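Local coordinates for hydroxyethylthiazole kinase (Pyrococcus horikoshii, PDB 3HPD), which probably phosphorylates the hydroxyl group of 4-methyl-5-beta-hydroxyethylthiazole with ATP, a magnesium-dependent step in thiamine diphosphate biosynthesis, at residues K149-A154 with T160-T165; R176-Y181 with E209-T214. All blocks are in the same frame, centred on the assembly; numbering follows the deposited sequence.

Contact 1 (K149-A154 with T160-T165); sequences KLTMNA and TTVAVT
In the returning half of a beta-alpha-beta crossover, Leu-150, Thr-151 and Ala-154 of helix 144-157 pack on Val-162 and Val-164 of strand 161-165, the next strand in the chain. The two short axes approach to 7.5 Å and run nearly antiparallel, at 155°. Thr-151, whose CA lies nearest that of Val-164, divides its branches between the valines. Its methyl CG2 abuts the backbone of Val-162, lying 3.1 Å from Val-162 O, while OG1 presses on Val-164 CG2, also at 3.1 Å. With OG1 turned beside its own backbone N (chi1 -54°), the hydroxyl hydrogen-bonds to Ala-147 O one turn back in the helix, which satisfies this polar atom against an apolar neighbour. Leu-150 crosses Val-164 at about a right angle, and its CD2 stops 4.1 Å from Val-164 CG2. One turn on, Ala-154 presents CB to both methyls of Val-162, 4.0 Å from CG2 and 4.1 Å from CG1; the small side chain lets the helix backbone come close, with Ala-154 C 3.8 Å from Val-162 CG2. Helix 121-131 closes over the flank, Phe-121 and Leu-128 touching Leu-150 and Ile-124 touching Ala-154. Valines turned to one face and Thr-161 and Ala-163 to the other are what a central strand of a ribokinase-clan alpha/beta sheet presents to its two helical layers.

Contact 2 (R176-Y181 with E209-T214); sequences RTFAVY and EPLKAT
Leu-211, near the start of helix 210-231, rests on Phe-178 of strand 177-180 and on Arg-176 just before it, joining a helical layer of the ribokinase-like alpha/beta fold to the antiparallel part of its sheet. Along the helix, Glu-209 comes first, at the N-cap position; its carbonyl O receives Ala-213 N as the first turn closes. Pro-210 follows, its ring lying against Val-205 of helix 193-205. Leu-211 then makes the apolar contact itself. With CG anti to the backbone N (chi1 -179°), its branches extend from the helix to the strand: CD2 reaches Arg-176 CB at 3.6 Å and also meets the rim of the Phe-178 ring, lying near the ring plane at the edge, 3.8 Å from CE2. Leu-211 CD1 adds a contact, 4.1 Å from Phe-178 CD2, and the two side chains cross at about a right angle. The ring is gripped from elsewhere too, since Phe-3 packs against it edge-to-face. Arg-176, bent at chi3 (73°), folds its guanidinium over Phe-178, whose CE2 lies 4.1 Å from the guanidinium plane, displaced toward the rim. Arg-176 NH2 forms a salt bridge with Glu-262 on the next strand, which probably tempers the repulsion from Lys-212, whose NZ is 5.2 Å from Arg-176 NH1. Ala-213 turns to helix 193-205, touching Phe-204 and Val-205. At Thr-214 the hydroxyl folds back along the helix: OG1 donates to Pro-210 O at 2.8 Å, tilted 26° from the carbonyl plane, while Thr-214 N reaches the same oxygen from the opposite face at 3.0 Å.

Overall arrangement
Contacts 1 and 2 lie about 10 Å apart, centre to centre, on opposite faces of one mixed sheet. Strand 161-165 connects them: its valines meet helix 144-157 in contact 1, while Thr-161 and Ala-163 turn to the helix of contact 2. There Thr-161 OG1 packs 3.4 Å from Pro-210 CB, and Ala-163 CB lies 3.7 Å from Thr-214 CG2. Contact 1 is nearer the predicted ATP site, since its segment 160-165 ends at Thr-165 and the side chain of Val-162 is about 7 Å from that of Lys-118. Contact 2 is farther off, with the side chain of Leu-211 about 11 Å from that of Lys-118.

Contact 1 (K149-A154 with T160-T165)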
ATOM      1  N   LYS A 149      34.553  -3.433   6.863  1.00 21.49           N
ATOM      2  CA  LYS A 149      35.320  -4.232   5.917  1.00 21.34           C
ATOM      3  C   LYS A 149      34.402  -4.783   4.829  1.00 20.54           C
ATOM      4  O   LYS A 149      34.767  -4.809   3.654  1.00 19.54           O
ATOM      5  CB  LYS A 149      36.024  -5.378   6.649  1.00 24.28           C
ATOM      6  CG  LYS A 149      36.688  -6.407   5.737  1.00 29.21           C
ATOM      7  CD  LYS A 149      37.565  -7.364   6.541  1.00 32.41           C
ATOM      8  CE  LYS A 149      37.899  -8.629   5.760  1.00 34.64           C
ATOM      9  NZ  LYS A 149      38.641  -8.358   4.498  1.00 37.43           N
ATOM     10  N   LEU A 150      33.207  -5.215   5.223  1.00 19.15           N
ATOM     11  CA  LEU A 150      32.246  -5.760   4.269  1.00 18.41           C
ATOM     12  C   LEU A 150      31.868  -4.707   3.235  1.00 17.60           C
ATOM     13  O   LEU A 150      31.869  -4.972   2.034  1.00 16.82           O
ATOM     14  CB  LEU A 150      30.979  -6.241   4.987  1.00 17.99           C
ATOM     15  CG  LEU A 150      29.866  -6.736   4.054  1.00 19.06           C
ATOM     16  CD1 LEU A 150      30.376  -7.908   3.229  1.00 20.36           C
ATOM     17  CD2 LEU A 150      28.644  -7.140   4.859  1.00 19.36           C
ATOM     18  N   THR A 151      31.541  -3.513   3.715  1.00 18.01           N
ATOM     19  CA  THR A 151      31.154  -2.418   2.840  1.00 17.38           C
ATOM     20  C   THR A 151      32.227  -2.157   1.786  1.00 19.20           C
ATOM     21  O   THR A 151      31.923  -2.051   0.599  1.00 17.83           O
ATOM     22  CB  THR A 151      30.915  -1.134   3.652  1.00 18.72           C
ATOM     23  OG1 THR A 151      29.975  -1.406   4.698  1.00 19.08           O
ATOM     24  CG2 THR A 151      30.360  -0.034   2.763  1.00 17.67           C
ATOM     25  N   MET A 152      33.481  -2.061   2.222  1.00 19.94           N
ATOM     26  CA  MET A 152      34.595  -1.812   1.310  1.00 22.21           C
ATOM     27  C   MET A 152      34.811  -2.920   0.288  1.00 21.02           C
ATOM     28  O   MET A 152      34.950  -2.647  -0.905  1.00 19.62           O
ATOM     29  CB  MET A 152      35.907  -1.628   2.076  1.00 26.01           C
ATOM     30  CG  MET A 152      37.106  -1.445   1.146  1.00 34.34           C
ATOM     31  SD  MET A 152      38.632  -2.229   1.709  1.00 43.86           S
ATOM     32  CE  MET A 152      38.917  -3.442   0.388  1.00 40.99           C
ATOM     33  N   ASN A 153      34.875  -4.163   0.759  1.00 21.37           N
ATOM     34  CA  ASN A 153      35.097  -5.294  -0.138  1.00 22.15           C
ATOM     35  C   ASN A 153      33.986  -5.415  -1.168  1.00 21.68           C
ATOM     36  O   ASN A 153      34.243  -5.715  -2.335  1.00 21.33           O
ATOM     37  CB  ASN A 153      35.217  -6.607   0.647  1.00 24.59           C
ATOM     38  CG  ASN A 153      36.519  -6.705   1.421  1.00 26.17           C
ATOM     39  OD1 ASN A 153      37.563  -6.258   0.953  1.00 27.85           O
ATOM     40  ND2 ASN A 153      36.466  -7.311   2.603  1.00 27.19           N
ATOM     41  N   ALA A 154      32.752  -5.178  -0.736  1.00 19.49           N
ATOM     42  CA  ALA A 154      31.612  -5.258  -1.641  1.00 17.77           C
ATOM     43  C   ALA A 154      31.684  -4.138  -2.673  1.00 15.60           C
ATOM     44  O   ALA A 154      31.365  -4.344  -3.841  1.00 16.03           O
ATOM     45  CB  ALA A 154      30.306  -5.171  -0.855  1.00 17.52           C
ATOM     46  N   THR A 160      31.091  -0.300  -7.297  1.00 19.17           N
ATOM     47  CA  THR A 160      30.018   0.657  -7.068  1.00 17.63           C
ATOM     48  C   THR A 160      30.100   1.163  -5.636  1.00 17.71           C
ATOM     49  O   THR A 160      31.004   0.789  -4.888  1.00 17.62           O
ATOM     50  CB  THR A 160      28.640  -0.021  -7.287  1.00 18.92           C
ATOM     51  OG1 THR A 160      27.597   0.962  -7.268  1.00 19.70           O
ATOM     52  CG2 THR A 160      28.374  -1.054  -6.187  1.00 15.74           C
ATOM     53  N   THR A 161      29.168   2.032  -5.263  1.00 15.59           N
ATOM     54  CA  THR A 161      29.118   2.543  -3.904  1.00 15.45           C
ATOM     55  C   THR A 161      28.195   1.593  -3.159  1.00 15.94           C
ATOM     56  O   THR A 161      27.110   1.263  -3.642  1.00 13.76           O
ATOM     57  CB  THR A 161      28.547   3.976  -3.850  1.00 17.30           C
ATOM     58  OG1 THR A 161      29.553   4.900  -4.284  1.00 17.75           O
ATOM     59  CG2 THR A 161      28.104   4.334  -2.431  1.00 13.68           C
ATOM     60  N   VAL A 162      28.632   1.142  -1.992  1.00 14.14           N
ATOM     61  CA  VAL A 162      27.837   0.214  -1.211  1.00 14.62           C
ATOM     62  C   VAL A 162      27.575   0.755   0.176  1.00 15.34           C
ATOM     63  O   VAL A 162      28.421   1.425   0.770  1.00 14.46           O
ATOM     64  CB  VAL A 162      28.547  -1.157  -1.069  1.00 14.40           C
ATOM     65  CG1 VAL A 162      27.757  -2.066  -0.130  1.00 14.95           C
ATOM     66  CG2 VAL A 162      28.707  -1.804  -2.437  1.00 14.11           C
ATOM     67  N   ALA A 163      26.382   0.472   0.680  1.00 13.67           N
ATOM     68  CA  ALA A 163      26.013   0.882   2.017  1.00 14.25           C
ATOM     69  C   ALA A 163      25.509  -0.357   2.740  1.00 14.24           C
ATOM     70  O   ALA A 163      24.640  -1.069   2.236  1.00 13.18           O
ATOM     71  CB  ALA A 163      24.916   1.948   1.979  1.00 12.64           C
ATOM     72  N   VAL A 164      26.099  -0.633   3.896  1.00 13.64           N
ATOM     73  CA  VAL A 164      25.674  -1.745   4.728  1.00 13.79           C
ATOM     74  C   VAL A 164      25.014  -1.039   5.907  1.00 13.63           C
ATOM     75  O   VAL A 164      25.683  -0.407   6.725  1.00 13.00           O
ATOM     76  CB  VAL A 164      26.862  -2.596   5.225  1.00 12.24           C
ATOM     77  CG1 VAL A 164      26.361  -3.658   6.194  1.00 13.30           C
ATOM     78  CG2 VAL A 164      27.558  -3.259   4.045  1.00 14.11           C
ATOM     79  N   THR A 165      23.693  -1.121   5.967  1.00 13.80           N
ATOM     80  CA  THR A 165      22.937  -0.459   7.018  1.00 14.64           C
ATOM     81  C   THR A 165      22.891  -1.244   8.328  1.00 15.93           C
ATOM     82  O   THR A 165      22.991  -2.469   8.334  1.00 16.59           O
ATOM     83  CB  THR A 165      21.506  -0.173   6.537  1.00 15.68           C
ATOM     84  OG1 THR A 165      20.851  -1.407   6.221  1.00 14.48           O
ATOM     85  CG2 THR A 165      21.538   0.694   5.287  1.00 14.51           C
TER

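Contact 2 (R176-Y181 with E209-T214)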
ATOM      1  N   ARG A 176      36.952   5.756  -0.256  1.00 23.21           N
ATOM      2  CA  ARG A 176      36.560   6.537   0.916  1.00 21.28           C
ATOM      3  C   ARG A 176      35.400   5.843   1.618  1.00 20.51           C
ATOM      4  O   ARG A 176      34.608   5.145   0.984  1.00 19.00           O
ATOM      5  CB  ARG A 176      36.123   7.952   0.521  1.00 21.75           C
ATOM      6  CG  ARG A 176      37.218   8.832  -0.048  1.00 25.37           C
ATOM      7  CD  ARG A 176      36.677  10.218  -0.388  1.00 27.28           C
ATOM      8  NE  ARG A 176      36.410  11.023   0.801  1.00 29.39           N
ATOM      9  CZ  ARG A 176      35.807  12.209   0.782  1.00 30.56           C
ATOM     10  NH1 ARG A 176      35.402  12.729  -0.368  1.00 31.17           N
ATOM     11  NH2 ARG A 176      35.621  12.884   1.909  1.00 31.26           N
ATOM     12  N   THR A 177      35.295   6.046   2.925  1.00 18.31           N
ATOM     13  CA  THR A 177      34.232   5.420   3.697  1.00 17.27           C
ATOM     14  C   THR A 177      33.683   6.372   4.747  1.00 16.97           C
ATOM     15  O   THR A 177      34.431   7.136   5.363  1.00 16.93           O
ATOM     16  CB  THR A 177      34.748   4.138   4.393  1.00 16.33           C
ATOM     17  OG1 THR A 177      35.196   3.205   3.403  1.00 16.90           O
ATOM     18  CG2 THR A 177      33.644   3.488   5.221  1.00 19.33           C
ATOM     19  N   PHE A 178      32.367   6.323   4.939  1.00 16.15           N
ATOM     20  CA  PHE A 178      31.691   7.159   5.920  1.00 15.70           C
ATOM     21  C   PHE A 178      30.887   6.290   6.874  1.00 16.13           C
ATOM     22  O   PHE A 178      30.367   5.242   6.486  1.00 14.57           O
ATOM     23  CB  PHE A 178      30.737   8.139   5.232  1.00 18.78           C
ATOM     24  CG  PHE A 178      31.424   9.298   4.574  1.00 19.24           C
ATOM     25  CD1 PHE A 178      31.727  10.446   5.300  1.00 20.74           C
ATOM     26  CD2 PHE A 178      31.769   9.243   3.228  1.00 20.59           C
ATOM     27  CE1 PHE A 178      32.365  11.526   4.694  1.00 20.91           C
ATOM     28  CE2 PHE A 178      32.408  10.317   2.611  1.00 22.62           C
ATOM     29  CZ  PHE A 178      32.704  11.461   3.346  1.00 21.95           C
ATOM     30  N   ALA A 179      30.792   6.731   8.122  1.00 15.47           N
ATOM     31  CA  ALA A 179      30.023   6.027   9.137  1.00 16.50           C
ATOM     32  C   ALA A 179      28.888   6.955   9.547  1.00 16.23           C
ATOM     33  O   ALA A 179      29.113   8.133   9.820  1.00 14.84           O
ATOM     34  CB  ALA A 179      30.899   5.707  10.339  1.00 17.27           C
ATOM     35  N   VAL A 180      27.668   6.425   9.570  1.00 14.06           N
ATOM     36  CA  VAL A 180      26.498   7.211   9.949  1.00 14.63           C
ATOM     37  C   VAL A 180      25.933   6.662  11.250  1.00 14.24           C
ATOM     38  O   VAL A 180      25.588   5.484  11.329  1.00 13.35           O
ATOM     39  CB  VAL A 180      25.408   7.146   8.860  1.00 15.20           C
ATOM     40  CG1 VAL A 180      24.157   7.886   9.328  1.00 13.12           C
ATOM     41  CG2 VAL A 180      25.934   7.753   7.568  1.00 14.90           C
ATOM     42  N   TYR A 181      25.836   7.518  12.263  1.00 14.54           N
ATOM     43  CA  TYR A 181      25.338   7.102  13.574  1.00 15.89           C
ATOM     44  C   TYR A 181      23.884   7.482  13.850  1.00 16.33           C
ATOM     45  O   TYR A 181      23.330   7.087  14.878  1.00 16.52           O
ATOM     46  CB  TYR A 181      26.228   7.692  14.674  1.00 16.75           C
ATOM     47  CG  TYR A 181      27.687   7.329  14.529  1.00 19.15           C
ATOM     48  CD1 TYR A 181      28.148   6.060  14.875  1.00 21.58           C
ATOM     49  CD2 TYR A 181      28.599   8.243  14.007  1.00 22.45           C
ATOM     50  CE1 TYR A 181      29.486   5.707  14.698  1.00 24.73           C
ATOM     51  CE2 TYR A 181      29.937   7.901  13.825  1.00 24.96           C
ATOM     52  CZ  TYR A 181      30.372   6.632  14.172  1.00 24.07           C
ATOM     53  OH  TYR A 181      31.689   6.290  13.982  1.00 27.99           O
ATOM     54  N   GLU A 209      27.208  12.887  -6.533  1.00 19.33           N
ATOM     55  CA  GLU A 209      27.861  11.592  -6.702  1.00 20.50           C
ATOM     56  C   GLU A 209      27.416  10.564  -5.662  1.00 18.72           C
ATOM     57  O   GLU A 209      27.086  10.916  -4.531  1.00 18.03           O
ATOM     58  CB  GLU A 209      29.381  11.763  -6.698  1.00 25.08           C
ATOM     59  CG  GLU A 209      29.899  12.416  -7.979  1.00 31.78           C
ATOM     60  CD  GLU A 209      29.524  11.627  -9.228  1.00 36.62           C
ATOM     61  OE1 GLU A 209      30.075  10.521  -9.429  1.00 38.55           O
ATOM     62  OE2 GLU A 209      28.670  12.106 -10.007  1.00 39.72           O
ATOM     63  N   PRO A 210      27.397   9.274  -6.047  1.00 17.54           N
ATOM     64  CA  PRO A 210      27.001   8.110  -5.245  1.00 16.89           C
ATOM     65  C   PRO A 210      27.408   8.034  -3.773  1.00 16.32           C
ATOM     66  O   PRO A 210      26.564   7.779  -2.913  1.00 14.53           O
ATOM     67  CB  PRO A 210      27.548   6.938  -6.053  1.00 16.47           C
ATOM     68  CG  PRO A 210      27.367   7.409  -7.449  1.00 16.70           C
ATOM     69  CD  PRO A 210      27.870   8.839  -7.375  1.00 18.13           C
ATOM     70  N   LEU A 211      28.688   8.231  -3.470  1.00 15.27           N
ATOM     71  CA  LEU A 211      29.122   8.150  -2.078  1.00 14.89           C
ATOM     72  C   LEU A 211      28.462   9.218  -1.214  1.00 14.99           C
ATOM     73  O   LEU A 211      27.930   8.921  -0.146  1.00 13.49           O
ATOM     74  CB  LEU A 211      30.646   8.268  -1.973  1.00 16.92           C
ATOM     75  CG  LEU A 211      31.189   8.178  -0.543  1.00 18.85           C
ATOM     76  CD1 LEU A 211      30.726   6.878   0.106  1.00 18.81           C
ATOM     77  CD2 LEU A 211      32.710   8.260  -0.565  1.00 20.93           C
ATOM     78  N   LYS A 212      28.496  10.462  -1.677  1.00 13.64           N
ATOM     79  CA  LYS A 212      27.893  11.565  -0.933  1.00 14.95           C
ATOM     80  C   LYS A 212      26.370  11.484  -0.941  1.00 14.11           C
ATOM     81  O   LYS A 212      25.719  11.856   0.032  1.00 13.98           O
ATOM     82  CB  LYS A 212      28.338  12.907  -1.520  1.00 16.27           C
ATOM     83  CG  LYS A 212      29.807  13.225  -1.295  1.00 21.06           C
ATOM     84  CD  LYS A 212      30.199  14.507  -2.009  1.00 25.93           C
ATOM     85  CE  LYS A 212      31.638  14.894  -1.709  1.00 28.49           C
ATOM     86  NZ  LYS A 212      32.018  16.152  -2.413  1.00 32.98           N
ATOM     87  N   ALA A 213      25.805  10.996  -2.040  1.00 14.25           N
ATOM     88  CA  ALA A 213      24.353  10.876  -2.161  1.00 14.79           C
ATOM     89  C   ALA A 213      23.797   9.874  -1.153  1.00 14.53           C
ATOM     90  O   ALA A 213      22.837  10.163  -0.435  1.00 15.22           O
ATOM     91  CB  ALA A 213      23.982  10.451  -3.580  1.00 14.15           C
ATOM     92  N   THR A 214      24.405   8.693  -1.106  1.00 13.48           N
ATOM     93  CA  THR A 214      23.961   7.647  -0.196  1.00 13.92           C
ATOM     94  C   THR A 214      24.177   8.056   1.261  1.00 13.91           C
ATOM     95  O   THR A 214      23.309   7.836   2.108  1.00 12.52           O
ATOM     96  CB  THR A 214      24.699   6.323  -0.481  1.00 12.34           C
ATOM     97  OG1 THR A 214      24.604   6.019  -1.879  1.00 11.83           O
ATOM     98  CG2 THR A 214      24.074   5.181   0.313  1.00 13.21           C
TER